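Local coordinates for protein dihydroorotase (Campylobacter jejuni subsp. jejuni, PDB 3PNU) that probably catalyses the reversible cyclisation of carbamoyl aspartate to dihydroorotate, a zinc-dependent step of de novo pyrimidine biosynthesis, at residues Glu143-Leu148 against Pro181-Val186. Sequence-based numbering, arbitrary orientation.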
loop_
_atom_site.group_PDB
_atom_site.type_symbol
_atom_site.label_atom_id
_atom_site.label_comp_id
_atom_site.label_asym_id
_atom_site.label_seq_id
_atom_site.Cartn_x
_atom_site.Cartn_y
_atom_site.Cartn_z
ATOM N N GLU A 143 28.895 23.608 -3.172
ATOM C CA GLU A 143 29.511 24.878 -2.792
ATOM C C GLU A 143 29.325 25.919 -3.880
ATOM O O GLU A 143 29.070 27.071 -3.584
ATOM C CB GLU A 143 30.984 24.717 -2.433
ATOM C CG GLU A 143 31.182 24.085 -1.064
ATOM C CD GLU A 143 32.646 24.056 -0.615
ATOM O OE1 GLU A 143 33.558 24.222 -1.474
ATOM O OE2 GLU A 143 32.880 23.859 0.604
ATOM N N ALA A 144 29.459 25.511 -5.132
ATOM C CA ALA A 144 29.242 26.416 -6.252
ATOM C C ALA A 144 27.772 26.837 -6.217
ATOM O O ALA A 144 27.454 28.031 -6.356
ATOM C CB ALA A 144 29.573 25.749 -7.562
ATOM N N MET A 145 26.873 25.868 -6.002
ATOM C CA MET A 145 25.440 26.170 -5.942
ATOM C C MET A 145 25.164 27.158 -4.851
ATOM O O MET A 145 24.338 28.059 -5.003
ATOM C CB MET A 145 24.602 24.921 -5.723
ATOM C CG MET A 145 24.514 24.039 -6.948
ATOM S SD MET A 145 23.464 22.597 -6.728
ATOM C CE MET A 145 21.858 23.326 -6.385
ATOM N N SER A 146 25.875 26.986 -3.747
ATOM C CA SER A 146 25.726 27.846 -2.600
ATOM C C SER A 146 26.190 29.262 -2.987
ATOM O O SER A 146 25.445 30.231 -2.836
ATOM C CB SER A 146 26.513 27.259 -1.417
ATOM O OG SER A 146 26.191 27.900 -0.196
ATOM N N ASP A 147 27.407 29.363 -3.521
ATOM C CA ASP A 147 27.981 30.656 -3.931
ATOM C C ASP A 147 27.087 31.364 -4.957
ATOM O O ASP A 147 26.825 32.569 -4.821
ATOM C CB ASP A 147 29.395 30.461 -4.519
ATOM C CG ASP A 147 30.410 29.933 -3.479
ATOM O OD1 ASP A 147 30.130 30.028 -2.264
ATOM O OD2 ASP A 147 31.487 29.433 -3.885
ATOM N N LEU A 148 26.609 30.605 -5.952
ATOM C CA LEU A 148 25.764 31.126 -7.031
ATOM C C LEU A 148 24.266 31.262 -6.666
ATOM O O LEU A 148 23.419 31.556 -7.528
ATOM C CB LEU A 148 25.903 30.234 -8.269
ATOM C CG LEU A 148 27.314 30.091 -8.858
ATOM C CD1 LEU A 148 27.311 29.097 -10.035
ATOM C CD2 LEU A 148 27.851 31.448 -9.295
ATOM N N PRO A 181 25.675 25.288 4.948
ATOM C CA PRO A 181 24.740 26.173 5.616
ATOM C C PRO A 181 24.230 27.372 4.845
ATOM O O PRO A 181 23.260 27.983 5.285
ATOM C CB PRO A 181 25.500 26.616 6.876
ATOM C CG PRO A 181 26.952 26.469 6.521
ATOM C CD PRO A 181 27.054 25.419 5.463
ATOM N N ARG A 182 24.851 27.707 3.722
ATOM C CA ARG A 182 24.387 28.829 2.915
ATOM C C ARG A 182 23.635 28.328 1.694
ATOM O O ARG A 182 23.223 29.116 0.853
ATOM C CB ARG A 182 25.560 29.722 2.492
ATOM C CG ARG A 182 26.357 30.281 3.678
ATOM C CD ARG A 182 27.573 31.089 3.227
ATOM N NE ARG A 182 28.389 30.368 2.243
ATOM C CZ ARG A 182 29.299 29.430 2.520
ATOM N NH1 ARG A 182 29.529 29.038 3.775
ATOM N NH2 ARG A 182 29.972 28.862 1.518
ATOM N N LEU A 183 23.469 27.014 1.587
ATOM C CA LEU A 183 22.731 26.426 0.472
ATOM C C LEU A 183 21.237 26.341 0.822
ATOM O O LEU A 183 20.880 25.961 1.933
ATOM C CB LEU A 183 23.252 25.021 0.209
ATOM C CG LEU A 183 22.677 24.195 -0.949
ATOM C CD1 LEU A 183 22.942 24.834 -2.329
ATOM C CD2 LEU A 183 23.268 22.815 -0.922
ATOM N N LYS A 184 20.364 26.712 -0.102
ATOM C CA LYS A 184 18.947 26.532 0.126
ATOM C C LYS A 184 18.646 25.105 -0.273
ATOM O O LYS A 184 18.945 24.681 -1.398
ATOM C CB LYS A 184 18.092 27.503 -0.684
ATOM C CG LYS A 184 18.119 28.896 -0.137
ATOM C CD LYS A 184 17.287 29.837 -1.001
ATOM C CE LYS A 184 17.483 31.255 -0.546
ATOM N NZ LYS A 184 17.118 32.189 -1.623
ATOM N N ILE A 185 18.073 24.361 0.661
ATOM C CA ILE A 185 17.749 22.976 0.443
ATOM C C ILE A 185 16.251 22.825 0.611
ATOM O O ILE A 185 15.717 23.023 1.709
ATOM C CB ILE A 185 18.492 22.067 1.440
ATOM C CG1 ILE A 185 20.009 22.291 1.348
ATOM C CG2 ILE A 185 18.154 20.625 1.186
ATOM C CD1 ILE A 185 20.850 21.512 2.375
ATOM N N VAL A 186 15.572 22.487 -0.477
ATOM C CA VAL A 186 14.123 22.329 -0.431
ATOM C C VAL A 186 13.751 20.854 -0.381
ATOM O O VAL A 186 14.033 20.095 -1.306
ATOM C CB VAL A 186 13.425 23.012 -1.630
ATOM C CG1 VAL A 186 11.895 22.951 -1.475
ATOM C CG2 VAL A 186 13.884 24.450 -1.730
HETATM O O HOH W 1 26.485 26.662 2.018
HETATM O O HOH W 2 23.056 30.041 -1.483
HETATM O O HOH W 3 28.128 30.054 -0.398
#
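S146 lays its hydroxyl against the start of the R182-L183 peptide, with OG 3.3 Å from CB of R182 and touching the R182 carbonyl carbon as well. With OG anti to the backbone N (chi1 -168°), the hydroxyl is set beside the loop backbone at R182. No direct hydrogen bond joins 143-148 to 181-186; ordered water does the polar work instead. Water 1 is hydrogen-bonded to S146 OG and accepts from the backbone N of R182, while its oxygen sits over one face of the R182 guanidinium. Water 2 donates both to S146 O, at 2.8 Å, and to R182 O, tying a carbonyl near the helix end to one in the loop. Water 3 lies in the guanidinium plane at its edge, where it accepts from R182 NE at 2.7 Å, donates to D147 OD1 and is hydrogen-bonded to S146 OG. D147 and R182 themselves form only a long salt bridge, OD1 to NH2 at 4.0 Å, although their carboxylate and guanidinium planes are just 20° apart and D147 OD1 lies at the guanidinium edge, near its plane.

In the TIM barrel of this amidohydrolase-type enzyme, the contact joins the end of outer helix 135-147 to the loop between helix 170-179 and strand 185-187, which pairs in parallel with strand 152-154. It lies away from the two zinc ions and the predicted substrate-binding residues.

Toward the interior the character becomes apolar. L183 brings CD1 to 3.8 Å from CB of M145 and close to the backbone N of S146. M145 also packs on L105 of helix 102-108 and on I115 and I150, while L183 O accepts a hydrogen bond from N204 ND2.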